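Local coordinates for adenylation domain (Streptomyces sp., PDB 5N9X), which belongs to the ANL superfamily of AMP-binding enzymes and, in this model, holds ATP and threonine, at residues A18-L23 with N183-F188; R202-H207 with R249-L254; V371-L376 with P398-H403; V452-E457 with R464-Y469. All coordinates share one frame; numbering follows the deposited sequence.

Contact 1 (A18-L23 with N183-F188); sequences ATLVDL and NVTALF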
loop_
_atom_site.group_PDB
_atom_site.type_symbol
_atom_site.label_atom_id
_atom_site.label_comp_id
_atom_site.label_asym_id
_atom_site.label_seq_id
_atom_site.Cartn_x
_atom_site.Cartn_y
_atom_site.Cartn_z
ATOM N N ALA A 18 8.732 5.531 -21.575
ATOM C CA ALA A 18 9.415 6.186 -20.475
ATOM C C ALA A 18 8.473 6.604 -19.339
ATOM O O ALA A 18 8.857 6.582 -18.169
ATOM C CB ALA A 18 10.176 7.397 -21.007
ATOM N N THR A 19 7.246 6.986 -19.675
ATOM C CA THR A 19 6.356 7.560 -18.672
ATOM C C THR A 19 5.008 6.820 -18.571
ATOM O O THR A 19 4.699 5.948 -19.387
ATOM C CB THR A 19 6.107 9.055 -18.981
ATOM O OG1 THR A 19 5.224 9.162 -20.100
ATOM C CG2 THR A 19 7.412 9.742 -19.329
ATOM N N LEU A 20 4.215 7.180 -17.565
ATOM C CA LEU A 20 2.872 6.631 -17.402
ATOM C C LEU A 20 1.928 7.161 -18.509
ATOM O O LEU A 20 1.058 6.452 -19.014
ATOM C CB LEU A 20 2.335 6.966 -15.997
ATOM C CG LEU A 20 3.104 6.321 -14.827
ATOM C CD1 LEU A 20 2.661 6.864 -13.459
ATOM C CD2 LEU A 20 3.005 4.791 -14.850
ATOM N N VAL A 21 2.136 8.404 -18.894
ATOM C CA VAL A 21 1.413 9.013 -20.000
ATOM C C VAL A 21 1.620 8.166 -21.277
ATOM O O VAL A 21 0.664 7.834 -21.961
ATOM C CB VAL A 21 1.887 10.482 -20.200
ATOM C CG1 VAL A 21 1.475 11.032 -21.551
ATOM C CG2 VAL A 21 1.407 11.374 -19.045
ATOM N N ASP A 22 2.872 7.798 -21.557
ATOM C CA ASP A 22 3.209 6.951 -22.687
ATOM C C ASP A 22 2.449 5.628 -22.605
ATOM O O ASP A 22 1.841 5.183 -23.592
ATOM C CB ASP A 22 4.718 6.654 -22.745
ATOM C CG ASP A 22 5.579 7.882 -23.079
ATOM O OD1 ASP A 22 5.131 8.775 -23.840
ATOM O OD2 ASP A 22 6.739 7.914 -22.589
ATOM N N LEU A 23 2.493 4.991 -21.434
ATOM C CA LEU A 23 1.831 3.703 -21.235
ATOM C C LEU A 23 0.344 3.763 -21.528
ATOM O O LEU A 23 -0.183 2.909 -22.244
ATOM C CB LEU A 23 2.049 3.158 -19.811
ATOM C CG LEU A 23 3.496 2.895 -19.347
ATOM C CD1 LEU A 23 3.519 2.365 -17.905
ATOM C CD2 LEU A 23 4.330 1.999 -20.278
ATOM N N ASN A 183 10.264 5.798 -12.087
ATOM C CA ASN A 183 10.136 4.842 -10.989
ATOM C C ASN A 183 8.986 3.865 -11.283
ATOM O O ASN A 183 9.198 2.648 -11.306
ATOM C CB ASN A 183 9.896 5.522 -9.635
ATOM C CG ASN A 183 11.048 6.428 -9.185
ATOM O OD1 ASN A 183 10.800 7.480 -8.639
ATOM N ND2 ASN A 183 12.293 5.990 -9.364
ATOM N N VAL A 184 7.780 4.390 -11.531
ATOM C CA VAL A 184 6.660 3.503 -11.823
ATOM C C VAL A 184 6.846 2.632 -13.073
ATOM O O VAL A 184 6.509 1.439 -13.049
ATOM C CB VAL A 184 5.315 4.243 -12.005
ATOM C CG1 VAL A 184 4.187 3.235 -11.864
ATOM C CG2 VAL A 184 5.136 5.326 -10.978
ATOM N N THR A 185 7.353 3.210 -14.165
ATOM C CA THR A 185 7.549 2.406 -15.364
ATOM C C THR A 185 8.606 1.325 -15.091
ATOM O O THR A 185 8.460 0.203 -15.577
ATOM C CB THR A 185 7.879 3.281 -16.645
ATOM O OG1 THR A 185 9.053 4.082 -16.455
ATOM C CG2 THR A 185 6.693 4.182 -16.998
ATOM N N ALA A 186 9.619 1.609 -14.275
ATOM C CA ALA A 186 10.548 0.541 -13.876
ATOM C C ALA A 186 9.843 -0.577 -13.088
ATOM O O ALA A 186 10.214 -1.737 -13.217
ATOM C CB ALA A 186 11.718 1.102 -13.056
ATOM N N LEU A 187 8.838 -0.238 -12.284
ATOM C CA LEU A 187 8.061 -1.253 -11.562
ATOM C C LEU A 187 7.457 -2.305 -12.523
ATOM O O LEU A 187 7.696 -3.511 -12.389
ATOM C CB LEU A 187 6.946 -0.592 -10.729
ATOM C CG LEU A 187 5.955 -1.599 -10.102
ATOM C CD1 LEU A 187 6.658 -2.530 -9.126
ATOM C CD2 LEU A 187 4.772 -0.942 -9.445
ATOM N N PHE A 188 6.699 -1.835 -13.508
ATOM C CA PHE A 188 6.022 -2.740 -14.441
ATOM C C PHE A 188 6.986 -3.457 -15.353
ATOM O O PHE A 188 6.737 -4.604 -15.696
ATOM C CB PHE A 188 4.942 -1.987 -15.242
ATOM C CG PHE A 188 3.729 -1.671 -14.415
ATOM C CD1 PHE A 188 2.698 -2.603 -14.282
ATOM C CD2 PHE A 188 3.660 -0.479 -13.682
ATOM C CE1 PHE A 188 1.599 -2.326 -13.485
ATOM C CE2 PHE A 188 2.569 -0.201 -12.881
ATOM C CZ PHE A 188 1.540 -1.127 -12.776
#
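Leu20 and Val184 meet at about a right angle, the two methyls of the leucine each facing one methyl of the valine: Leu20 CD2 lies 3.6 Å from Val184 CG1, and Leu20 CD1 rests 3.8 Å from Val184 CG2. The leucine leaves its backbone to one side of the facing helix, and only its end leans in. Next to this pair Thr185 points straight at the 18-23 segment and uses both branches. Its methyl CG2 packs on the turn at Ala18 and Thr19, 3.5 Å from Thr19 C, and also takes Leu23 CD1 at 3.8 Å. Its hydroxyl sits between the backbone N and the carbonyl carbon (chi1 58°), which brings OG1 to 3.0 Å from Ala18 O while keeping it close to the carbonyl of His181 one turn back; that single proton has both oxygens within reach. The helix 20-30 begins exactly here, with a capping box: Thr19 is the N-cap, Asp22 N donates to Thr19 OG1 at 3.1 Å, and Thr19 N returns a bond to Asp22 OD2, also 3.1 Å, met on the anti side of the carboxylate. Leu20 N, in the first turn, donates to His181 ND1 at the start of helix 181-191. Helix 213-222 closes over the apolar pair, Trp219 touching Leu20 and Val215 touching Val184.

Contact 2 (R202-H207 with R249-L254); sequences RWLLFH and RGITVL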
loop_
_atom_site.group_PDB
_atom_site.type_symbol
_atom_site.label_atom_id
_atom_site.label_comp_id
_atom_site.label_asym_id
_atom_site.label_seq_id
_atom_site.Cartn_x
_atom_site.Cartn_y
_atom_site.Cartn_z
ATOM N N ARG A 202 -9.191 -8.281 -15.557
ATOM C CA ARG A 202 -9.951 -7.297 -14.821
ATOM C C ARG A 202 -9.260 -7.060 -13.486
ATOM O O ARG A 202 -9.102 -7.996 -12.690
ATOM C CB ARG A 202 -11.386 -7.746 -14.589
ATOM C CG ARG A 202 -12.355 -7.456 -15.719
ATOM C CD ARG A 202 -12.732 -8.744 -16.410
ATOM N NE ARG A 202 -13.868 -8.567 -17.298
ATOM C CZ ARG A 202 -14.562 -9.574 -17.824
ATOM N NH1 ARG A 202 -14.231 -10.830 -17.547
ATOM N NH2 ARG A 202 -15.592 -9.324 -18.626
ATOM N N TRP A 203 -8.855 -5.814 -13.247
ATOM C CA TRP A 203 -8.199 -5.439 -12.006
ATOM C C TRP A 203 -9.234 -4.762 -11.106
ATOM O O TRP A 203 -10.093 -4.021 -11.583
ATOM C CB TRP A 203 -7.024 -4.505 -12.275
ATOM C CG TRP A 203 -5.827 -5.160 -12.923
ATOM C CD1 TRP A 203 -5.770 -5.724 -14.167
ATOM C CD2 TRP A 203 -4.511 -5.266 -12.378
ATOM N NE1 TRP A 203 -4.513 -6.187 -14.417
ATOM C CE2 TRP A 203 -3.716 -5.930 -13.336
ATOM C CE3 TRP A 203 -3.931 -4.871 -11.172
ATOM C CZ2 TRP A 203 -2.361 -6.215 -13.123
ATOM C CZ3 TRP A 203 -2.601 -5.136 -10.965
ATOM C CH2 TRP A 203 -1.822 -5.808 -11.937
ATOM N N LEU A 204 -9.167 -5.025 -9.808
ATOM C CA LEU A 204 -10.087 -4.381 -8.890
ATOM C C LEU A 204 -9.394 -3.176 -8.287
ATOM O O LEU A 204 -8.292 -3.314 -7.787
ATOM C CB LEU A 204 -10.537 -5.368 -7.800
ATOM C CG LEU A 204 -11.581 -4.876 -6.794
ATOM C CD1 LEU A 204 -12.868 -4.530 -7.530
ATOM C CD2 LEU A 204 -11.837 -5.919 -5.715
ATOM N N LEU A 205 -9.994 -1.991 -8.350
ATOM C CA LEU A 205 -9.452 -0.866 -7.584
ATOM C C LEU A 205 -10.031 -0.932 -6.153
ATOM O O LEU A 205 -11.057 -0.324 -5.829
ATOM C CB LEU A 205 -9.740 0.480 -8.261
ATOM C CG LEU A 205 -9.229 1.710 -7.487
ATOM C CD1 LEU A 205 -7.745 1.814 -7.642
ATOM C CD2 LEU A 205 -9.864 3.002 -8.000
ATOM N N PHE A 206 -9.369 -1.719 -5.312
ATOM C CA PHE A 206 -9.803 -1.898 -3.944
ATOM C C PHE A 206 -9.275 -0.794 -3.002
ATOM O O PHE A 206 -9.898 -0.492 -1.987
ATOM C CB PHE A 206 -9.377 -3.298 -3.459
ATOM C CG PHE A 206 -9.867 -3.646 -2.078
ATOM C CD1 PHE A 206 -9.146 -3.263 -0.951
ATOM C CD2 PHE A 206 -11.064 -4.322 -1.900
ATOM C CE1 PHE A 206 -9.597 -3.573 0.322
ATOM C CE2 PHE A 206 -11.522 -4.635 -0.623
ATOM C CZ PHE A 206 -10.787 -4.260 0.482
ATOM N N HIS A 207 -8.150 -0.177 -3.351
ATOM C CA HIS A 207 -7.444 0.675 -2.392
ATOM C C HIS A 207 -7.549 2.192 -2.635
ATOM O O HIS A 207 -7.783 2.646 -3.750
ATOM C CB HIS A 207 -5.958 0.272 -2.337
ATOM C CG HIS A 207 -5.726 -1.105 -1.801
ATOM N ND1 HIS A 207 -5.651 -2.225 -2.606
ATOM C CD2 HIS A 207 -5.575 -1.547 -0.534
ATOM C CE1 HIS A 207 -5.438 -3.289 -1.855
ATOM N NE2 HIS A 207 -5.381 -2.906 -0.594
ATOM N N ARG A 249 -18.116 -9.282 -11.151
ATOM C CA ARG A 249 -17.453 -8.414 -12.119
ATOM C C ARG A 249 -16.269 -9.140 -12.768
ATOM O O ARG A 249 -15.539 -8.556 -13.568
ATOM C CB ARG A 249 -16.997 -7.110 -11.459
ATOM C CG ARG A 249 -18.135 -6.186 -11.066
ATOM C CD ARG A 249 -19.032 -5.844 -12.252
ATOM N NE ARG A 249 -20.271 -5.187 -11.816
ATOM C CZ ARG A 249 -21.253 -4.778 -12.629
ATOM N NH1 ARG A 249 -21.157 -4.941 -13.943
ATOM N NH2 ARG A 249 -22.341 -4.199 -12.125
ATOM N N GLY A 250 -16.090 -10.418 -12.416
ATOM C CA GLY A 250 -15.144 -11.307 -13.092
ATOM C C GLY A 250 -13.668 -10.986 -12.912
ATOM O O GLY A 250 -12.860 -11.200 -13.811
ATOM N N ILE A 251 -13.320 -10.465 -11.742
ATOM C CA ILE A 251 -11.957 -10.048 -11.459
ATOM C C ILE A 251 -10.927 -11.172 -11.604
ATOM O O ILE A 251 -11.115 -12.280 -11.102
ATOM C CB ILE A 251 -11.907 -9.425 -10.054
ATOM C CG1 ILE A 251 -12.570 -8.047 -10.118
ATOM C CG2 ILE A 251 -10.482 -9.306 -9.538
ATOM C CD1 ILE A 251 -13.340 -7.729 -8.922
ATOM N N THR A 252 -9.848 -10.883 -12.323
ATOM C CA THR A 252 -8.770 -11.846 -12.529
ATOM C C THR A 252 -7.517 -11.501 -11.689
ATOM O O THR A 252 -6.685 -12.369 -11.414
ATOM C CB THR A 252 -8.382 -11.932 -14.031
ATOM O OG1 THR A 252 -7.874 -10.672 -14.468
ATOM C CG2 THR A 252 -9.598 -12.290 -14.888
ATOM N N VAL A 253 -7.376 -10.236 -11.303
ATOM C CA VAL A 253 -6.215 -9.803 -10.529
ATOM C C VAL A 253 -6.660 -9.060 -9.275
ATOM O O VAL A 253 -7.051 -7.893 -9.333
ATOM C CB VAL A 253 -5.265 -8.896 -11.354
ATOM C CG1 VAL A 253 -4.069 -8.468 -10.502
ATOM C CG2 VAL A 253 -4.792 -9.625 -12.624
ATOM N N LEU A 254 -6.620 -9.745 -8.139
ATOM C CA LEU A 254 -7.060 -9.137 -6.894
ATOM C C LEU A 254 -5.848 -8.797 -6.006
ATOM O O LEU A 254 -4.976 -9.647 -5.766
ATOM C CB LEU A 254 -8.062 -10.062 -6.173
ATOM C CG LEU A 254 -8.428 -9.650 -4.736
ATOM C CD1 LEU A 254 -9.180 -8.353 -4.720
ATOM C CD2 LEU A 254 -9.277 -10.711 -4.094
HETATM O O HOH W 1 -6.248 -5.453 -8.065
#
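The Trp203 indole carries Val253 on one face: CG1 stands 3.5 Å from the centroid of the six-membered ring and only 4° off its normal, a CH-pi contact, while CG2 lies nearer the pyrrole side, 3.9 Å from Trp203 NE1. Trp216 meets the same indole edge-to-face. The Arg202 guanidinium has Arg249 O over one face, and Gly250 O approaches it obliquely. In the backbone, Arg202 O accepts two bonds, from Thr252 N on a lone pair in the carbonyl plane and from Val253 N tilted 27° out of it. Thr252 OG1 takes Arg202 N at 2.9 Å and is also hydrogen-bonded to Asp201. Leu204 turns from the tryptophan toward Ile251 and Leu254, its CD1 3.5 Å from Ile251 CD1 and its CD2 3.7 Å from Leu254 CD1; the two leucines run side by side. Beyond the single bridge of Trp203 with Val253 the backbones draw apart, and a water donates to both Leu204 O and Val253 O. Helix 239-248 ends in a Schellman motif at Gly250, whose positive phi turns the chain toward strand 253-256. The arrangement joins the edge strand 202-205 of one mixed sheet to strand 253-256 of another in an ANL-type fold.

Contact 3 (V371-L376 with P398-H403); sequences VSEGYL and PPRYYH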
loop_
_atom_site.group_PDB
_atom_site.type_symbol
_atom_site.label_atom_id
_atom_site.label_comp_id
_atom_site.label_asym_id
_atom_site.label_seq_id
_atom_site.Cartn_x
_atom_site.Cartn_y
_atom_site.Cartn_z
ATOM N N VAL A 371 13.767 3.014 -6.777
ATOM C CA VAL A 371 13.975 3.784 -5.561
ATOM C C VAL A 371 13.735 5.300 -5.790
ATOM O O VAL A 371 14.377 5.932 -6.634
ATOM C CB VAL A 371 15.399 3.560 -4.977
ATOM C CG1 VAL A 371 15.563 4.346 -3.682
ATOM C CG2 VAL A 371 15.671 2.057 -4.740
ATOM N N SER A 372 12.801 5.858 -5.024
ATOM C CA SER A 372 12.522 7.305 -5.015
ATOM C C SER A 372 13.718 8.217 -4.756
ATOM O O SER A 372 14.749 7.782 -4.274
ATOM C CB SER A 372 11.453 7.614 -3.968
ATOM O OG SER A 372 12.011 7.702 -2.674
ATOM N N GLU A 373 13.560 9.497 -5.054
ATOM C CA GLU A 373 14.652 10.442 -4.889
ATOM C C GLU A 373 14.694 11.071 -3.503
ATOM O O GLU A 373 15.285 12.129 -3.333
ATOM C CB GLU A 373 14.562 11.554 -5.941
ATOM C CG GLU A 373 14.686 11.087 -7.382
ATOM C CD GLU A 373 16.051 10.507 -7.745
ATOM O OE1 GLU A 373 16.893 10.277 -6.841
ATOM O OE2 GLU A 373 16.268 10.251 -8.955
ATOM N N GLY A 374 14.063 10.436 -2.522
ATOM C CA GLY A 374 14.066 10.942 -1.164
ATOM C C GLY A 374 12.770 11.636 -0.784
ATOM O O GLY A 374 11.924 11.888 -1.637
ATOM N N TYR A 375 12.619 11.957 0.500
ATOM C CA TYR A 375 11.405 12.591 0.981
ATOM C C TYR A 375 11.289 14.017 0.492
ATOM O O TYR A 375 12.289 14.646 0.122
ATOM C CB TYR A 375 11.342 12.553 2.514
ATOM C CG TYR A 375 11.358 11.141 3.033
ATOM C CD1 TYR A 375 10.265 10.316 2.860
ATOM C CD2 TYR A 375 12.480 10.624 3.664
ATOM C CE1 TYR A 375 10.279 9.024 3.310
ATOM C CE2 TYR A 375 12.503 9.332 4.120
ATOM C CZ TYR A 375 11.398 8.540 3.941
ATOM O OH TYR A 375 11.415 7.267 4.400
ATOM N N LEU A 376 10.050 14.502 0.477
ATOM C CA LEU A 376 9.765 15.902 0.210
ATOM C C LEU A 376 9.933 16.733 1.490
ATOM O O LEU A 376 9.309 16.437 2.520
ATOM C CB LEU A 376 8.347 16.053 -0.350
ATOM C CG LEU A 376 7.871 17.471 -0.645
ATOM C CD1 LEU A 376 8.205 17.820 -2.092
ATOM C CD2 LEU A 376 6.370 17.594 -0.378
ATOM N N PRO A 398 29.150 3.481 -6.697
ATOM C CA PRO A 398 28.395 2.833 -5.615
ATOM C C PRO A 398 26.878 3.020 -5.751
ATOM O O PRO A 398 26.417 4.074 -6.198
ATOM C CB PRO A 398 28.921 3.537 -4.360
ATOM C CG PRO A 398 29.240 4.921 -4.831
ATOM C CD PRO A 398 29.651 4.809 -6.300
ATOM N N PRO A 399 26.095 2.002 -5.367
ATOM C CA PRO A 399 24.656 2.205 -5.526
ATOM C C PRO A 399 24.106 3.171 -4.483
ATOM O O PRO A 399 24.742 3.397 -3.447
ATOM C CB PRO A 399 24.070 0.799 -5.329
ATOM C CG PRO A 399 25.226 -0.123 -5.236
ATOM C CD PRO A 399 26.394 0.687 -4.780
ATOM N N ARG A 400 22.943 3.740 -4.777
ATOM C CA ARG A 400 22.205 4.563 -3.830
ATOM C C ARG A 400 21.202 3.647 -3.112
ATOM O O ARG A 400 20.297 3.103 -3.753
ATOM C CB ARG A 400 21.502 5.712 -4.561
ATOM C CG ARG A 400 20.876 6.761 -3.674
ATOM C CD ARG A 400 20.468 7.999 -4.458
ATOM N NE ARG A 400 19.422 8.728 -3.744
ATOM C CZ ARG A 400 18.117 8.539 -3.917
ATOM N NH1 ARG A 400 17.665 7.662 -4.798
ATOM N NH2 ARG A 400 17.258 9.247 -3.207
ATOM N N TYR A 401 21.374 3.446 -1.809
ATOM C CA TYR A 401 20.586 2.457 -1.079
ATOM C C TYR A 401 19.488 3.131 -0.254
ATOM O O TYR A 401 19.757 4.117 0.416
ATOM C CB TYR A 401 21.486 1.629 -0.142
ATOM C CG TYR A 401 22.302 0.551 -0.820
ATOM C CD1 TYR A 401 21.708 -0.645 -1.249
ATOM C CD2 TYR A 401 23.675 0.710 -1.009
ATOM C CE1 TYR A 401 22.463 -1.638 -1.884
ATOM C CE2 TYR A 401 24.439 -0.270 -1.634
ATOM C CZ TYR A 401 23.835 -1.440 -2.065
ATOM O OH TYR A 401 24.603 -2.403 -2.679
ATOM N N TYR A 402 18.266 2.601 -0.287
ATOM C CA TYR A 402 17.248 3.016 0.678
ATOM C C TYR A 402 17.197 2.027 1.834
ATOM O O TYR A 402 17.090 0.801 1.645
ATOM C CB TYR A 402 15.843 3.142 0.054
ATOM C CG TYR A 402 14.773 3.362 1.116
ATOM C CD1 TYR A 402 14.650 4.591 1.747
ATOM C CD2 TYR A 402 13.916 2.340 1.503
ATOM C CE1 TYR A 402 13.704 4.811 2.724
ATOM C CE2 TYR A 402 12.949 2.546 2.479
ATOM C CZ TYR A 402 12.851 3.792 3.083
ATOM O OH TYR A 402 11.903 4.042 4.043
ATOM N N HIS A 403 17.262 2.567 3.037
ATOM C CA HIS A 403 17.247 1.736 4.220
ATOM C C HIS A 403 15.796 1.528 4.626
ATOM O O HIS A 403 15.117 2.465 5.023
ATOM C CB HIS A 403 18.072 2.377 5.345
ATOM C CG HIS A 403 19.468 2.764 4.935
ATOM N ND1 HIS A 403 20.336 3.415 5.784
ATOM C CD2 HIS A 403 20.142 2.586 3.777
ATOM C CE1 HIS A 403 21.487 3.623 5.164
ATOM N NE2 HIS A 403 21.395 3.136 3.946
#
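Ser372 O is gripped end-on by both terminal nitrogens of Arg400, NH1 at 3.0 Å and NH2 at 3.1 Å. The oxygen lies in the guanidinium plane; NH2 meets one of its lone pairs, in the carbonyl plane, whereas NH1 comes in tilted 31° from that plane. Arg400 reaches this far because its chain runs extended from CG to NE, with CG anti to the backbone N (chi1 -171°). Over one face of the guanidinium sits Glu373 OE1, 3.4 Å from Arg400 NH1: a salt bridge of charges alone, with the carboxylate turned 43° against the guanidinium and no N-H aimed at it. The other carboxylate oxygen of Glu373 is paired with Arg180. Deeper in, Val371 CG1 rests on Tyr402 CB at 3.9 Å. The Tyr375 and Tyr402 side chains cross at about a right angle, with Tyr375 OH at the edge of the Tyr402 ring, 3.8 Å from Tyr402 CE1. Tyr375 OH is hydrogen-bonded to Glu315 and Arg385, and the side chain of Tyr402 comes within about 5 Å of the bound ATP and magnesium ion. Strand 400-410 thus holds the 371-376 loop by directional bonds to a carbonyl, and the carboxylate, shared between two arginines, probably offsets part of their positive charge.

Contact 4 (V452-E457 with R464-Y469); sequences VVWVHE and RLVCAY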
loop_
_atom_site.group_PDB
_atom_site.type_symbol
_atom_site.label_atom_id
_atom_site.label_comp_id
_atom_site.label_asym_id
_atom_site.label_seq_id
_atom_site.Cartn_x
_atom_site.Cartn_y
_atom_site.Cartn_z
ATOM N N VAL A 452 -2.520 -5.245 18.810
ATOM C CA VAL A 452 -1.438 -4.261 18.726
ATOM C C VAL A 452 -0.744 -4.190 20.082
ATOM O O VAL A 452 -1.392 -3.911 21.095
ATOM C CB VAL A 452 -1.960 -2.869 18.340
ATOM C CG1 VAL A 452 -0.846 -1.812 18.405
ATOM C CG2 VAL A 452 -2.600 -2.909 16.977
ATOM N N VAL A 453 0.557 -4.460 20.110
ATOM C CA VAL A 453 1.287 -4.464 21.367
ATOM C C VAL A 453 2.358 -3.390 21.320
ATOM O O VAL A 453 3.119 -3.325 20.351
ATOM C CB VAL A 453 1.947 -5.836 21.659
ATOM C CG1 VAL A 453 2.751 -5.779 22.957
ATOM C CG2 VAL A 453 0.911 -6.943 21.721
ATOM N N TRP A 454 2.421 -2.535 22.337
ATOM C CA TRP A 454 3.479 -1.519 22.373
ATOM C C TRP A 454 3.963 -1.177 23.786
ATOM O O TRP A 454 3.354 -1.566 24.776
ATOM C CB TRP A 454 3.015 -0.240 21.652
ATOM C CG TRP A 454 2.017 0.585 22.383
ATOM C CD1 TRP A 454 2.233 1.782 23.017
ATOM C CD2 TRP A 454 0.628 0.296 22.540
ATOM N NE1 TRP A 454 1.058 2.253 23.555
ATOM C CE2 TRP A 454 0.058 1.361 23.281
ATOM C CE3 TRP A 454 -0.193 -0.768 22.139
ATOM C CZ2 TRP A 454 -1.293 1.394 23.618
ATOM C CZ3 TRP A 454 -1.531 -0.742 22.475
ATOM C CH2 TRP A 454 -2.073 0.332 23.212
ATOM N N VAL A 455 5.086 -0.480 23.865
ATOM C CA VAL A 455 5.516 0.101 25.126
ATOM C C VAL A 455 4.782 1.427 25.322
ATOM O O VAL A 455 4.804 2.292 24.469
ATOM C CB VAL A 455 7.047 0.300 25.183
ATOM C CG1 VAL A 455 7.463 0.904 26.534
ATOM C CG2 VAL A 455 7.748 -1.040 24.979
ATOM N N HIS A 456 4.081 1.564 26.432
ATOM C CA HIS A 456 3.353 2.806 26.681
ATOM C C HIS A 456 3.969 3.595 27.821
ATOM O O HIS A 456 4.234 3.039 28.885
ATOM C CB HIS A 456 1.892 2.504 26.992
ATOM C CG HIS A 456 1.005 3.700 26.939
ATOM N ND1 HIS A 456 0.526 4.218 25.753
ATOM C CD2 HIS A 456 0.475 4.456 27.926
ATOM C CE1 HIS A 456 -0.251 5.250 26.013
ATOM N NE2 HIS A 456 -0.301 5.416 27.323
ATOM N N GLU A 457 4.187 4.885 27.613
ATOM C CA GLU A 457 4.680 5.717 28.703
ATOM C C GLU A 457 3.512 6.201 29.558
ATOM O O GLU A 457 2.774 7.098 29.168
ATOM C CB GLU A 457 5.489 6.898 28.164
ATOM C CG GLU A 457 6.728 7.218 28.988
ATOM C CD GLU A 457 7.253 8.631 28.744
ATOM O OE1 GLU A 457 6.961 9.508 29.590
ATOM O OE2 GLU A 457 7.971 8.864 27.737
ATOM N N ARG A 464 5.510 0.649 30.450
ATOM C CA ARG A 464 5.079 -0.753 30.436
ATOM C C ARG A 464 4.466 -1.241 29.120
ATOM O O ARG A 464 3.872 -0.470 28.345
ATOM C CB ARG A 464 4.074 -1.020 31.577
ATOM C CG ARG A 464 4.586 -0.774 32.994
ATOM C CD ARG A 464 3.549 -1.143 34.057
ATOM N NE ARG A 464 2.677 -0.007 34.355
ATOM C CZ ARG A 464 1.358 0.008 34.160
ATOM N NH1 ARG A 464 0.730 -1.062 33.681
ATOM N NH2 ARG A 464 0.661 1.095 34.457
ATOM N N LEU A 465 4.631 -2.547 28.902
ATOM C CA LEU A 465 4.010 -3.302 27.819
ATOM C C LEU A 465 2.485 -3.309 27.880
ATOM O O LEU A 465 1.892 -3.702 28.888
ATOM C CB LEU A 465 4.499 -4.742 27.840
ATOM C CG LEU A 465 5.465 -5.174 26.744
ATOM C CD1 LEU A 465 5.536 -6.689 26.676
ATOM C CD2 LEU A 465 5.019 -4.584 25.431
ATOM N N VAL A 466 1.863 -2.913 26.777
ATOM C CA VAL A 466 0.416 -2.778 26.706
ATOM C C VAL A 466 -0.090 -3.463 25.432
ATOM O O VAL A 466 0.654 -3.605 24.463
ATOM C CB VAL A 466 0.023 -1.274 26.772
ATOM C CG1 VAL A 466 -1.388 -1.031 26.333
ATOM C CG2 VAL A 466 0.216 -0.769 28.180
ATOM N N CYS A 467 -1.329 -3.942 25.468
ATOM C CA CYS A 467 -1.943 -4.571 24.307
ATOM C C CYS A 467 -3.362 -4.088 24.072
ATOM O O CYS A 467 -4.175 -4.048 24.996
ATOM C CB CYS A 467 -1.954 -6.093 24.450
ATOM S SG CYS A 467 -2.932 -6.929 23.169
ATOM N N ALA A 468 -3.659 -3.729 22.828
ATOM C CA ALA A 468 -5.051 -3.637 22.405
ATOM C C ALA A 468 -5.350 -4.813 21.454
ATOM O O ALA A 468 -4.482 -5.272 20.693
ATOM C CB ALA A 468 -5.340 -2.306 21.743
ATOM N N TYR A 469 -6.572 -5.314 21.509
ATOM C CA TYR A 469 -6.935 -6.462 20.696
ATOM C C TYR A 469 -8.434 -6.456 20.378
ATOM O O TYR A 469 -9.229 -5.844 21.088
ATOM C CB TYR A 469 -6.557 -7.771 21.409
ATOM C CG TYR A 469 -7.435 -8.021 22.617
ATOM C CD1 TYR A 469 -7.258 -7.294 23.786
ATOM C CD2 TYR A 469 -8.464 -8.950 22.570
ATOM C CE1 TYR A 469 -8.058 -7.501 24.878
ATOM C CE2 TYR A 469 -9.275 -9.164 23.658
ATOM C CZ TYR A 469 -9.066 -8.442 24.809
ATOM O OH TYR A 469 -9.874 -8.659 25.900
#
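Strands 450-457 and 463-470 form an antiparallel hairpin, paired by two backbone hydrogen bonds at each of Val452-Ala468, Trp454-Val466 and His456-Arg464; the two segments run at 134°, which reflects a marked twist. On the face bearing Trp454, Val466 lies side by side with the indole and sets CG1 over one face of the six-membered ring, 3.8 Å from its centroid and 23° off the normal, a CH-pi contact. Trp454 CG sits between the backbone N and the carbonyl carbon (chi1 74°), laying the indole across the neighbouring strand until CZ3 is 3.7 Å from Ala468 N, at the ring edge. The indole N-H then donates to His456 ND1 at 3.0 Å, nearly in the imidazole plane, while His456 CB touches Val466 CG2 at 3.9 Å. Helix 518-528 covers this face through Val521, Ala522 and Phe525. On the other face Val453 joins Leu465 and Cys467, its CG1 3.6 Å from Leu465 CD2 and its CG2 4.0 Å from Cys467 CB. With ND1 accepting from Trp454 and NE2 bonded to Asp526 on helix 518-528, the imidazole is fixed in rotation; a proton on NE2 would suit both partners, and the carboxylate probably polarises the ring.

How the contacts relate
All four contacts are largely buried; contact 3 reaches the surface at exposed Glu373, while most touching residues of contacts 2 and 4 are buried. Contact 1 sets the N-terminal end of one helix against another, apolar save for one threonine hydroxyl; contact 2 brings two sheets together through a single bridge, a water and aromatic packing. Contact 3, a loop on a strand, relies on an arginine hydrogen-bonded to a carbonyl, with a salt bridge beside it, and lies nearest the bound ATP. Contact 4 is a regular hairpin of the C-terminal domain, its centre 32 Å or more from the others. Contacts 2 and 3 reach the same ten-stranded sheet. Contacts 1 and 3 touch directly, Asn183 packing on Val371 and Ser372.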